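Local coordinates for SnoaL-like polyketide cyclase (Agrobacterium tumefaciens str. C58, PDB 3EHC), which is of unknown function but, as a SnoaL-like member of the NTF2 clan, may bind or convert a small molecule in a cone-shaped pocket, at residues 5-9 and 102-106; 8-12 and 24-28; 21-25 and 44-49; 98-103 and 114-119. All coordinates share one frame; numbering follows the deposited sequence.

Contact 1. Residues 5-9 and 102-106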
loop_
_atom_site.group_PDB
_atom_site.type_symbol
_atom_site.label_atom_id
_atom_site.label_comp_id
_atom_site.label_asym_id
_atom_site.label_seq_id
_atom_site.Cartn_x
_atom_site.Cartn_y
_atom_site.Cartn_z
ATOM N N LEU B 5 -9.553 15.681 -6.568
ATOM C CA LEU B 5 -9.745 14.382 -5.928
ATOM C C LEU B 5 -9.292 14.418 -4.481
ATOM O O LEU B 5 -9.906 13.793 -3.636
ATOM C CB LEU B 5 -9.024 13.278 -6.682
ATOM C CG LEU B 5 -9.758 12.778 -7.918
ATOM C CD1 LEU B 5 -9.081 11.458 -8.342
ATOM C CD2 LEU B 5 -11.272 12.589 -7.686
ATOM N N ASN B 6 -8.219 15.147 -4.200
ATOM C CA ASN B 6 -7.727 15.274 -2.815
ATOM C C ASN B 6 -8.796 15.840 -1.859
ATOM O O ASN B 6 -8.995 15.313 -0.749
ATOM C CB ASN B 6 -6.445 16.113 -2.710
ATOM C CG ASN B 6 -5.162 15.292 -2.871
ATOM O OD1 ASN B 6 -5.164 14.119 -3.249
ATOM N ND2 ASN B 6 -4.043 15.937 -2.600
ATOM N N ASP B 7 -9.497 16.885 -2.310
ATOM C CA ASP B 7 -10.554 17.493 -1.528
ATOM C C ASP B 7 -11.723 16.554 -1.325
ATOM O O ASP B 7 -12.216 16.455 -0.208
ATOM C CB ASP B 7 -11.023 18.794 -2.166
ATOM C CG ASP B 7 -9.961 19.852 -2.152
ATOM O OD1 ASP B 7 -9.272 19.997 -1.137
ATOM O OD2 ASP B 7 -9.820 20.555 -3.157
ATOM N N ILE B 8 -12.162 15.890 -2.406
ATOM C CA ILE B 8 -13.261 14.904 -2.362
ATOM C C ILE B 8 -12.904 13.779 -1.346
ATOM O O ILE B 8 -13.712 13.423 -0.482
ATOM C CB ILE B 8 -13.571 14.331 -3.769
ATOM C CG1 ILE B 8 -13.915 15.471 -4.747
ATOM C CG2 ILE B 8 -14.702 13.345 -3.690
ATOM C CD1 ILE B 8 -13.869 15.108 -6.209
ATOM N N TYR B 9 -11.665 13.284 -1.434
ATOM C CA TYR B 9 -11.193 12.230 -0.577
ATOM C C TYR B 9 -11.169 12.616 0.902
ATOM O O TYR B 9 -11.613 11.837 1.740
ATOM C CB TYR B 9 -9.797 11.771 -1.006
ATOM C CG TYR B 9 -9.343 10.547 -0.253
ATOM C CD1 TYR B 9 -10.046 9.348 -0.369
ATOM C CD2 TYR B 9 -8.213 10.575 0.576
ATOM C CE1 TYR B 9 -9.649 8.214 0.320
ATOM C CE2 TYR B 9 -7.806 9.433 1.275
ATOM C CZ TYR B 9 -8.534 8.251 1.130
ATOM O OH TYR B 9 -8.166 7.097 1.780
ATOM N N VAL B 102 -3.608 2.294 -0.016
ATOM C CA VAL B 102 -4.808 2.057 -0.797
ATOM C C VAL B 102 -4.827 2.934 -2.056
ATOM O O VAL B 102 -4.461 4.098 -2.026
ATOM C CB VAL B 102 -6.086 2.212 0.116
ATOM C CG1 VAL B 102 -6.035 3.512 0.846
ATOM C CG2 VAL B 102 -7.437 1.979 -0.672
ATOM N N PHE B 103 -5.200 2.306 -3.164
ATOM C CA PHE B 103 -5.422 2.960 -4.464
ATOM C C PHE B 103 -6.924 3.060 -4.771
ATOM O O PHE B 103 -7.675 2.107 -4.541
ATOM C CB PHE B 103 -4.730 2.171 -5.603
ATOM C CG PHE B 103 -3.251 2.272 -5.580
ATOM C CD1 PHE B 103 -2.502 1.434 -4.757
ATOM C CD2 PHE B 103 -2.579 3.237 -6.330
ATOM C CE1 PHE B 103 -1.132 1.562 -4.686
ATOM C CE2 PHE B 103 -1.168 3.337 -6.254
ATOM C CZ PHE B 103 -0.481 2.515 -5.444
ATOM N N TYR B 104 -7.338 4.217 -5.273
ATOM C CA TYR B 104 -8.717 4.459 -5.693
ATOM C C TYR B 104 -8.768 4.884 -7.153
ATOM O O TYR B 104 -7.988 5.734 -7.591
ATOM C CB TYR B 104 -9.378 5.556 -4.864
ATOM C CG TYR B 104 -9.365 5.334 -3.360
ATOM C CD1 TYR B 104 -8.278 5.737 -2.598
ATOM C CD2 TYR B 104 -10.444 4.726 -2.707
ATOM C CE1 TYR B 104 -8.252 5.568 -1.229
ATOM C CE2 TYR B 104 -10.426 4.526 -1.314
ATOM C CZ TYR B 104 -9.318 4.964 -0.580
ATOM O OH TYR B 104 -9.258 4.801 0.792
ATOM N N ASP B 105 -9.678 4.263 -7.901
ATOM C CA ASP B 105 -9.994 4.690 -9.244
ATOM C C ASP B 105 -11.326 5.425 -9.092
ATOM O O ASP B 105 -12.289 4.860 -8.582
ATOM C CB ASP B 105 -10.038 3.469 -10.176
ATOM C CG ASP B 105 -10.117 3.824 -11.667
ATOM O OD1 ASP B 105 -9.747 4.958 -12.124
ATOM O OD2 ASP B 105 -10.585 2.915 -12.403
ATOM N N PHE B 106 -11.341 6.703 -9.477
ATOM C CA PHE B 106 -12.532 7.552 -9.420
ATOM C C PHE B 106 -13.214 7.588 -10.783
ATOM O O PHE B 106 -12.546 7.564 -11.819
ATOM C CB PHE B 106 -12.171 8.980 -9.000
ATOM C CG PHE B 106 -12.051 9.163 -7.527
ATOM C CD1 PHE B 106 -10.872 8.806 -6.866
ATOM C CD2 PHE B 106 -13.117 9.671 -6.792
ATOM C CE1 PHE B 106 -10.751 8.954 -5.497
ATOM C CE2 PHE B 106 -13.014 9.828 -5.433
ATOM C CZ PHE B 106 -11.811 9.466 -4.777
#

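Contact 2. Residues 8-12 and 24-28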
loop_
_atom_site.group_PDB
_atom_site.type_symbol
_atom_site.label_atom_id
_atom_site.label_comp_id
_atom_site.label_asym_id
_atom_site.label_seq_id
_atom_site.Cartn_x
_atom_site.Cartn_y
_atom_site.Cartn_z
ATOM N N ILE B 8 -12.162 15.890 -2.406
ATOM C CA ILE B 8 -13.261 14.904 -2.362
ATOM C C ILE B 8 -12.904 13.779 -1.346
ATOM O O ILE B 8 -13.712 13.423 -0.482
ATOM C CB ILE B 8 -13.571 14.331 -3.769
ATOM C CG1 ILE B 8 -13.915 15.471 -4.747
ATOM C CG2 ILE B 8 -14.702 13.345 -3.690
ATOM C CD1 ILE B 8 -13.869 15.108 -6.209
ATOM N N TYR B 9 -11.665 13.284 -1.434
ATOM C CA TYR B 9 -11.193 12.230 -0.577
ATOM C C TYR B 9 -11.169 12.616 0.902
ATOM O O TYR B 9 -11.613 11.837 1.740
ATOM C CB TYR B 9 -9.797 11.771 -1.006
ATOM C CG TYR B 9 -9.343 10.547 -0.253
ATOM C CD1 TYR B 9 -10.046 9.348 -0.369
ATOM C CD2 TYR B 9 -8.213 10.575 0.576
ATOM C CE1 TYR B 9 -9.649 8.214 0.320
ATOM C CE2 TYR B 9 -7.806 9.433 1.275
ATOM C CZ TYR B 9 -8.534 8.251 1.130
ATOM O OH TYR B 9 -8.166 7.097 1.780
ATOM N N LEU B 10 -10.636 13.794 1.223
ATOM C CA LEU B 10 -10.582 14.235 2.611
ATOM C C LEU B 10 -11.999 14.462 3.171
ATOM O O LEU B 10 -12.223 14.197 4.349
ATOM C CB LEU B 10 -9.673 15.459 2.781
ATOM C CG LEU B 10 -8.163 15.269 2.568
ATOM C CD1 LEU B 10 -7.420 16.568 2.777
ATOM C CD2 LEU B 10 -7.582 14.233 3.481
ATOM N N ALA B 11 -12.945 14.898 2.322
ATOM C CA ALA B 11 -14.361 15.021 2.704
ATOM C C ALA B 11 -14.963 13.625 2.954
ATOM O O ALA B 11 -15.744 13.433 3.869
ATOM C CB ALA B 11 -15.158 15.793 1.637
ATOM N N TYR B 12 -14.570 12.644 2.148
ATOM C CA TYR B 12 -14.995 11.241 2.338
ATOM C C TYR B 12 -14.517 10.691 3.679
ATOM O O TYR B 12 -15.299 10.091 4.422
ATOM C CB TYR B 12 -14.502 10.369 1.162
ATOM C CG TYR B 12 -14.430 8.868 1.387
ATOM C CD1 TYR B 12 -15.574 8.093 1.472
ATOM C CD2 TYR B 12 -13.199 8.220 1.458
ATOM C CE1 TYR B 12 -15.501 6.703 1.656
ATOM C CE2 TYR B 12 -13.113 6.852 1.661
ATOM C CZ TYR B 12 -14.266 6.091 1.750
ATOM O OH TYR B 12 -14.170 4.714 1.952
ATOM N N LEU B 24 -22.902 8.179 2.159
ATOM C CA LEU B 24 -21.801 7.447 1.502
ATOM C C LEU B 24 -21.824 7.511 -0.027
ATOM O O LEU B 24 -20.778 7.645 -0.666
ATOM C CB LEU B 24 -21.801 5.985 1.958
ATOM C CG LEU B 24 -20.636 5.073 1.578
ATOM C CD1 LEU B 24 -19.284 5.653 1.997
ATOM C CD2 LEU B 24 -20.879 3.721 2.226
ATOM N N GLY B 25 -23.011 7.417 -0.609
ATOM C CA GLY B 25 -23.174 7.518 -2.057
ATOM C C GLY B 25 -22.787 8.840 -2.714
ATOM O O GLY B 25 -22.698 8.899 -3.941
ATOM N N THR B 26 -22.578 9.897 -1.921
ATOM C CA THR B 26 -21.966 11.143 -2.411
ATOM C C THR B 26 -20.554 10.880 -2.908
ATOM O O THR B 26 -20.115 11.489 -3.879
ATOM C CB THR B 26 -21.951 12.240 -1.303
ATOM O OG1 THR B 26 -23.273 12.772 -1.160
ATOM C CG2 THR B 26 -20.980 13.398 -1.623
ATOM N N PHE B 27 -19.865 9.941 -2.247
ATOM C CA PHE B 27 -18.441 9.664 -2.458
ATOM C C PHE B 27 -18.136 8.311 -3.128
ATOM O O PHE B 27 -17.047 8.127 -3.656
ATOM C CB PHE B 27 -17.733 9.698 -1.102
ATOM C CG PHE B 27 -17.957 10.968 -0.320
ATOM C CD1 PHE B 27 -17.369 12.154 -0.718
ATOM C CD2 PHE B 27 -18.736 10.965 0.831
ATOM C CE1 PHE B 27 -17.563 13.314 0.000
ATOM C CE2 PHE B 27 -18.936 12.127 1.552
ATOM C CZ PHE B 27 -18.346 13.303 1.134
ATOM N N VAL B 28 -19.079 7.369 -3.099
ATOM C CA VAL B 28 -18.827 5.981 -3.539
ATOM C C VAL B 28 -19.875 5.590 -4.595
ATOM O O VAL B 28 -21.061 5.791 -4.390
ATOM C CB VAL B 28 -18.814 4.987 -2.322
ATOM C CG1 VAL B 28 -18.675 3.524 -2.748
ATOM C CG2 VAL B 28 -17.670 5.341 -1.370
#

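Contact 3. Residues 21-25 and 44-49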
loop_
_atom_site.group_PDB
_atom_site.type_symbol
_atom_site.label_atom_id
_atom_site.label_comp_id
_atom_site.label_asym_id
_atom_site.label_seq_id
_atom_site.Cartn_x
_atom_site.Cartn_y
_atom_site.Cartn_z
ATOM N N PHE B 21 -22.848 7.374 7.191
ATOM C CA PHE B 21 -22.968 6.434 6.061
ATOM C C PHE B 21 -24.222 6.591 5.201
ATOM O O PHE B 21 -24.304 5.984 4.137
ATOM C CB PHE B 21 -22.883 4.980 6.539
ATOM C CG PHE B 21 -21.643 4.676 7.331
ATOM C CD1 PHE B 21 -20.413 5.247 6.984
ATOM C CD2 PHE B 21 -21.697 3.806 8.422
ATOM C CE1 PHE B 21 -19.284 4.974 7.729
ATOM C CE2 PHE B 21 -20.555 3.525 9.174
ATOM C CZ PHE B 21 -19.357 4.105 8.830
ATOM N N ASP B 22 -25.187 7.390 5.656
ATOM C CA ASP B 22 -26.318 7.774 4.816
ATOM C C ASP B 22 -25.822 8.631 3.656
ATOM O O ASP B 22 -26.420 8.644 2.588
ATOM C CB ASP B 22 -27.365 8.569 5.611
ATOM C CG ASP B 22 -28.007 7.756 6.728
ATOM O OD1 ASP B 22 -27.449 6.716 7.123
ATOM O OD2 ASP B 22 -29.077 8.164 7.215
ATOM N N GLU B 23 -24.722 9.350 3.892
ATOM C CA GLU B 23 -24.085 10.221 2.890
ATOM C C GLU B 23 -23.126 9.478 1.936
ATOM O O GLU B 23 -22.605 10.090 1.003
ATOM C CB GLU B 23 -23.279 11.341 3.601
ATOM C CG GLU B 23 -24.032 12.070 4.732
ATOM N N LEU B 24 -22.902 8.179 2.159
ATOM C CA LEU B 24 -21.801 7.447 1.502
ATOM C C LEU B 24 -21.824 7.511 -0.027
ATOM O O LEU B 24 -20.778 7.645 -0.666
ATOM C CB LEU B 24 -21.801 5.985 1.958
ATOM C CG LEU B 24 -20.636 5.073 1.578
ATOM C CD1 LEU B 24 -19.284 5.653 1.997
ATOM C CD2 LEU B 24 -20.879 3.721 2.226
ATOM N N GLY B 25 -23.011 7.417 -0.609
ATOM C CA GLY B 25 -23.174 7.518 -2.057
ATOM C C GLY B 25 -22.787 8.840 -2.714
ATOM O O GLY B 25 -22.698 8.899 -3.941
ATOM N N TYR B 44 -20.155 -1.998 0.474
ATOM C CA TYR B 44 -19.137 -1.078 0.942
ATOM C C TYR B 44 -19.544 -0.459 2.278
ATOM O O TYR B 44 -18.722 -0.373 3.200
ATOM C CB TYR B 44 -18.904 0.001 -0.126
ATOM C CG TYR B 44 -17.548 0.671 -0.078
ATOM C CD1 TYR B 44 -17.297 1.680 0.842
ATOM C CD2 TYR B 44 -16.526 0.313 -0.959
ATOM C CE1 TYR B 44 -16.059 2.318 0.913
ATOM C CE2 TYR B 44 -15.262 0.949 -0.899
ATOM C CZ TYR B 44 -15.045 1.954 0.050
ATOM O OH TYR B 44 -13.835 2.625 0.156
ATOM N N ARG B 45 -20.803 -0.041 2.384
ATOM C CA ARG B 45 -21.364 0.473 3.643
ATOM C C ARG B 45 -21.280 -0.581 4.744
ATOM O O ARG B 45 -20.902 -0.273 5.865
ATOM C CB ARG B 45 -22.818 0.917 3.443
ATOM C CG ARG B 45 -23.467 1.548 4.676
ATOM C CD ARG B 45 -24.903 2.052 4.406
ATOM N NE ARG B 45 -24.937 3.182 3.463
ATOM C CZ ARG B 45 -25.368 3.130 2.195
ATOM N NH1 ARG B 45 -25.822 1.997 1.649
ATOM N NH2 ARG B 45 -25.347 4.236 1.455
ATOM N N ASP B 46 -21.638 -1.820 4.420
ATOM C CA ASP B 46 -21.583 -2.939 5.383
ATOM C C ASP B 46 -20.175 -3.171 5.885
ATOM O O ASP B 46 -19.973 -3.469 7.050
ATOM C CB ASP B 46 -22.054 -4.267 4.755
ATOM C CG ASP B 46 -23.517 -4.272 4.384
ATOM O OD1 ASP B 46 -24.297 -3.439 4.913
ATOM O OD2 ASP B 46 -23.882 -5.135 3.557
HETATM N N MSE B 47 -19.215 -3.082 4.975
HETATM C CA MSE B 47 -17.801 -3.214 5.306
HETATM C C MSE B 47 -17.335 -2.172 6.314
HETATM O O MSE B 47 -16.672 -2.521 7.274
HETATM C CB MSE B 47 -16.945 -3.126 4.044
HETATM C CG MSE B 47 -15.445 -3.048 4.287
HETATM SE SE MSE B 47 -14.414 -2.679 2.663
HETATM C CE MSE B 47 -14.736 -0.747 2.425
ATOM N N LEU B 48 -17.680 -0.905 6.094
ATOM C CA LEU B 48 -17.325 0.174 7.022
ATOM C C LEU B 48 -18.073 0.066 8.367
ATOM O O LEU B 48 -17.487 0.349 9.400
ATOM C CB LEU B 48 -17.565 1.548 6.394
ATOM C CG LEU B 48 -16.893 1.862 5.067
ATOM C CD1 LEU B 48 -17.579 3.080 4.407
ATOM C CD2 LEU B 48 -15.399 2.089 5.293
ATOM N N VAL B 49 -19.351 -0.320 8.344
ATOM C CA VAL B 49 -20.132 -0.547 9.567
ATOM C C VAL B 49 -19.474 -1.650 10.423
ATOM O O VAL B 49 -19.432 -1.569 11.655
ATOM C CB VAL B 49 -21.616 -0.918 9.242
ATOM C CG1 VAL B 49 -22.307 -1.608 10.420
ATOM C CG2 VAL B 49 -22.405 0.331 8.831
#

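Contact 4. Residues 98-103 and 114-119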
loop_
_atom_site.group_PDB
_atom_site.type_symbol
_atom_site.label_atom_id
_atom_site.label_comp_id
_atom_site.label_asym_id
_atom_site.label_seq_id
_atom_site.Cartn_x
_atom_site.Cartn_y
_atom_site.Cartn_z
ATOM N N PHE B 98 -0.929 0.739 12.847
ATOM C CA PHE B 98 -0.609 0.129 11.572
ATOM C C PHE B 98 -1.078 1.026 10.452
ATOM O O PHE B 98 -1.969 1.846 10.630
ATOM C CB PHE B 98 -1.301 -1.230 11.441
ATOM C CG PHE B 98 -2.793 -1.167 11.577
ATOM C CD1 PHE B 98 -3.388 -1.223 12.819
ATOM C CD2 PHE B 98 -3.601 -1.067 10.466
ATOM C CE1 PHE B 98 -4.745 -1.146 12.953
ATOM C CE2 PHE B 98 -4.961 -1.007 10.602
ATOM C CZ PHE B 98 -5.538 -1.045 11.849
ATOM N N CYS B 99 -0.481 0.857 9.282
ATOM C CA CYS B 99 -0.882 1.643 8.126
ATOM C C CYS B 99 -1.629 0.798 7.114
ATOM O O CYS B 99 -1.554 -0.431 7.123
ATOM C CB CYS B 99 0.329 2.286 7.470
ATOM S SG CYS B 99 1.052 3.575 8.435
ATOM N N GLU B 100 -2.364 1.495 6.259
ATOM C CA GLU B 100 -3.035 0.918 5.105
ATOM C C GLU B 100 -2.593 1.738 3.882
ATOM O O GLU B 100 -2.585 2.973 3.931
ATOM C CB GLU B 100 -4.545 1.021 5.255
ATOM C CG GLU B 100 -5.339 0.320 4.145
ATOM C CD GLU B 100 -6.836 0.664 4.168
ATOM O OE1 GLU B 100 -7.316 1.239 5.167
ATOM O OE2 GLU B 100 -7.539 0.349 3.180
ATOM N N HIS B 101 -2.205 1.040 2.815
ATOM C CA HIS B 101 -1.880 1.661 1.532
ATOM C C HIS B 101 -2.944 1.285 0.519
ATOM O O HIS B 101 -3.150 0.121 0.201
ATOM C CB HIS B 101 -0.540 1.203 1.027
ATOM C CG HIS B 101 0.609 1.745 1.818
ATOM N ND1 HIS B 101 1.917 1.612 1.414
ATOM C CD2 HIS B 101 0.641 2.415 2.991
ATOM C CE1 HIS B 101 2.708 2.193 2.295
ATOM N NE2 HIS B 101 1.956 2.690 3.260
ATOM N N VAL B 102 -3.608 2.294 -0.016
ATOM C CA VAL B 102 -4.808 2.057 -0.797
ATOM C C VAL B 102 -4.827 2.934 -2.056
ATOM O O VAL B 102 -4.461 4.098 -2.026
ATOM C CB VAL B 102 -6.086 2.212 0.116
ATOM C CG1 VAL B 102 -6.035 3.512 0.846
ATOM C CG2 VAL B 102 -7.437 1.979 -0.672
ATOM N N PHE B 103 -5.200 2.306 -3.164
ATOM C CA PHE B 103 -5.422 2.960 -4.464
ATOM C C PHE B 103 -6.924 3.060 -4.771
ATOM O O PHE B 103 -7.675 2.107 -4.541
ATOM C CB PHE B 103 -4.730 2.171 -5.603
ATOM C CG PHE B 103 -3.251 2.272 -5.580
ATOM C CD1 PHE B 103 -2.502 1.434 -4.757
ATOM C CD2 PHE B 103 -2.579 3.237 -6.330
ATOM C CE1 PHE B 103 -1.132 1.562 -4.686
ATOM C CE2 PHE B 103 -1.168 3.337 -6.254
ATOM C CZ PHE B 103 -0.481 2.515 -5.444
ATOM N N VAL B 114 -11.287 0.054 -5.617
ATOM C CA VAL B 114 -10.351 0.219 -4.530
ATOM C C VAL B 114 -9.434 -0.999 -4.479
ATOM O O VAL B 114 -9.875 -2.133 -4.651
ATOM C CB VAL B 114 -11.091 0.402 -3.191
ATOM C CG1 VAL B 114 -10.132 0.817 -2.105
ATOM C CG2 VAL B 114 -12.207 1.447 -3.350
ATOM N N TRP B 115 -8.151 -0.749 -4.264
ATOM C CA TRP B 115 -7.191 -1.813 -3.969
ATOM C C TRP B 115 -6.465 -1.428 -2.700
ATOM O O TRP B 115 -5.745 -0.440 -2.686
ATOM C CB TRP B 115 -6.198 -2.001 -5.141
ATOM C CG TRP B 115 -6.830 -2.472 -6.426
ATOM C CD1 TRP B 115 -7.038 -3.769 -6.801
ATOM C CD2 TRP B 115 -7.311 -1.656 -7.509
ATOM N NE1 TRP B 115 -7.614 -3.809 -8.045
ATOM C CE2 TRP B 115 -7.791 -2.530 -8.505
ATOM C CE3 TRP B 115 -7.391 -0.263 -7.733
ATOM C CZ2 TRP B 115 -8.353 -2.060 -9.727
ATOM C CZ3 TRP B 115 -7.945 0.207 -8.954
ATOM C CH2 TRP B 115 -8.411 -0.697 -9.932
ATOM N N SER B 116 -6.652 -2.220 -1.645
ATOM C CA SER B 116 -6.123 -1.897 -0.333
ATOM C C SER B 116 -5.247 -3.027 0.213
ATOM O O SER B 116 -5.554 -4.202 0.039
ATOM C CB SER B 116 -7.282 -1.606 0.615
ATOM O OG SER B 116 -6.862 -1.761 1.951
ATOM N N VAL B 117 -4.142 -2.649 0.851
ATOM C CA VAL B 117 -3.277 -3.573 1.594
ATOM C C VAL B 117 -3.039 -2.977 2.986
ATOM O O VAL B 117 -2.636 -1.822 3.103
ATOM C CB VAL B 117 -1.924 -3.856 0.823
ATOM C CG1 VAL B 117 -1.077 -4.761 1.596
ATOM C CG2 VAL B 117 -2.183 -4.464 -0.555
ATOM N N LEU B 118 -3.306 -3.768 4.031
ATOM C CA LEU B 118 -3.022 -3.402 5.435
ATOM C C LEU B 118 -1.709 -4.037 5.925
ATOM O O LEU B 118 -1.329 -5.116 5.469
ATOM C CB LEU B 118 -4.177 -3.852 6.345
ATOM C CG LEU B 118 -5.493 -3.079 6.204
ATOM C CD1 LEU B 118 -6.709 -3.959 6.568
ATOM C CD2 LEU B 118 -5.471 -1.844 7.066
ATOM N N ASP B 119 -1.004 -3.346 6.829
ATOM C CA ASP B 119 0.265 -3.821 7.353
ATOM C C ASP B 119 0.027 -4.767 8.548
ATOM O O ASP B 119 0.133 -4.366 9.718
ATOM C CB ASP B 119 1.174 -2.638 7.717
ATOM C CG ASP B 119 2.623 -3.055 8.007
ATOM O OD1 ASP B 119 2.976 -4.237 7.842
ATOM O OD2 ASP B 119 3.404 -2.188 8.418
HETATM O O HOH W 1 2.452 0.214 9.306
#

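Contact 1. Residues 5-9 and 102-106
Tyr9 of helix 5-17 and Tyr104 of strand 96-107 meet where the N-terminal helix packs across the curved sheet of this NTF2-like alpha+beta cone. With CG anti to the backbone N (chi1 -172°), the Tyr9 side chain leaves the helix toward the strand. From CB it runs inward, the side chain also touching Leu72, Ala74 and Leu76 of strand 71-80. Farther out the ring meets the second tyrosine obliquely: Tyr9 CE1 lies 3.4 Å from Tyr104 CE1, and Tyr9 CZ is 3.5 Å from Tyr104 OH. At the tip, Tyr9 OH and Tyr104 OH share a hydrogen bond of 2.7 Å, which gives each buried hydroxyl a polar partner. The side chains cross at about a right angle, and the ring planes are inclined at 54°. Val102 CG2, from the same strand, lies over one face of the Tyr104 ring and Tyr9 CD1 over the other, both offset toward the rim. One helical turn earlier the chemistry is purely apolar. Leu5 spreads both methyls on Phe106, CD1 coming within 3.5 Å of Phe106 CD1, while Leu5 CD2 stands over the ring face in a CH-pi contact, 3.7 Å from the centroid and 19° off its normal.

Contact 2. Residues 8-12 and 24-28
Phe27 lies flat against the backbone of helix 5-17 at Tyr12, packing the loop that follows this helix back onto it in the NTF2-like fold. A CH-pi interaction dominates: Tyr12 CA sits 3.8 Å from the centroid of the Phe27 ring and only 3° from its normal, so the hydrogen-bearing carbon is centred over the face. Phe27 CG lies anti to its carbonyl carbon (chi1 -54°), which turns the ring onto the helix. CG2 of the adjacent Thr26 covers the opposite face, and the ring is sandwiched between its own turn and the helix.

Apolar side-chain contacts surround this core. Ala11 CB approaches the far end of the phenyl group, 3.8 Å from Phe27 CE1, and Ile8 CG2 is 4.2 Å from Phe27 CD1. At the root of the Phe27 side chain the Tyr12 ring takes over: its CD1 rests 3.7 Å from Phe27 CB, Val28 CG2 touches its CE1, and Leu24 CD1 meets the same CE1 at the ring edge, 3.9 Å away.

The backbone hydrogen bonds here run within each segment. Phe27 N bonds to Leu24 O at 2.9 Å, closing the turn, and Ile8 O accepts the helical bond from Tyr12 N. The Tyr12 hydroxyl continues to Tyr44 OH on helix 40-54. The turn thus fits between two helices, with Leu24 and Val28 also packing on Leu41 of helix 40-54, and Phe27 pairing through its backbone with Ile111 of strand 110-118.

Contact 3. Residues 21-25 and 44-49
Phe21 and Leu24, on the turn that follows helix 5-17, pack onto helix 40-54 through Arg45, Leu48 and Val49, a loop-on-helix contact in the helical layer of the NTF2-like fold. The tight part is apolar and centres on the buried Phe21, Leu24 and Leu48. Leu24 CD2 settles 3.6 Å from Arg45 CA, against the helix backbone, while Leu24 CD1 and Leu48 CD1 meet tip to tip at 3.9 Å. Beside them the far end of the Phe21 ring rests obliquely on Leu48, CZ to CB at 4.0 Å, and its CD2 touches Val49 CG2 at 3.6 Å, where the contact passes into the exposed flank of the helix.

The more open side is polar. The Arg45 side chain is extended to CD and then bends at chi3 (-67°), which brings its guanidinium to Phe21 O, with Leu24 CD2 over one face. Phe21 O lies near the guanidinium plane, but the donor stands above the plane of the carbonyl rather than on a lone pair. Arg45 NH2 adds a weak bond of 3.4 Å to Phe21 O, which also accepts a weak bond from Leu24 N within the turn. Arg45 NE to Phe21 O is a regular bond, 3.0 Å long with an N-H...O angle of 165°.

Contact 4. Residues 98-103 and 114-119
Glu100 and Ser116 meet across two antiparallel strands of a beta hairpin, Ser116 OG donating to Glu100 OE2. The separation, 2.5 Å, is short enough to be treated with caution; the hydroxyl comes from the anti side of the carboxylate, tilted out of its plane. An extended Glu100 chain, CG anti to the backbone N (chi1 -175°), reaches Ser116 and crosses Leu118 at a slant, Leu118 CD2 lying 3.5 Å from Glu100 CB. On the same face Val102 CG2 and Val114 CG1 are modelled 3.3 Å apart, closer than usual van der Waals contact.

These side chains are set in register by the backbone ladder. His101 and Phe103 form hydrogen-bonded pairs with Val117 and Trp115, among them Phe103 N to Trp115 O at 2.8 Å; Glu100-Leu118 and Val102-Ser116 are non-hydrogen-bonded pairs. At the end of the ladder Asp119 N bonds to Cys99 O at 3.0 Å, and a water links Cys99 N to Asp119 OD2. Asp119 is also the N-cap of helix 120-127.

The face of His101, Phe103 and Val117 adjoins the second subunit, where the rings of His101 and Phe103 engage Phe103 and His101 of that subunit edge-to-face. Within the sheet, the hairpin lies between strand 71-80 and strand 32-34.

Contact 1 is buried, whereas contacts 2, 3 and 4 are each only partly so. Contacts 1 and 2 use overlapping parts of helix 5-17, first on the sheet and then on the loop that follows the helix; contact 3 carries that loop on to helix 40-54. Contact 4 pairs the strand used by contact 1 with its hairpin partner. Chemistry follows place: aromatic and aliphatic packing with one tyrosine pair in contact 1, CH-pi and apolar packing alone in contact 2, buried apolar packing with an arginine-to-carbonyl bond on the outer side in contact 3, and regular backbone pairing in contact 4. Packing of Tyr44 against Tyr104 and Val114 joins contact 3 to contacts 1 and 4.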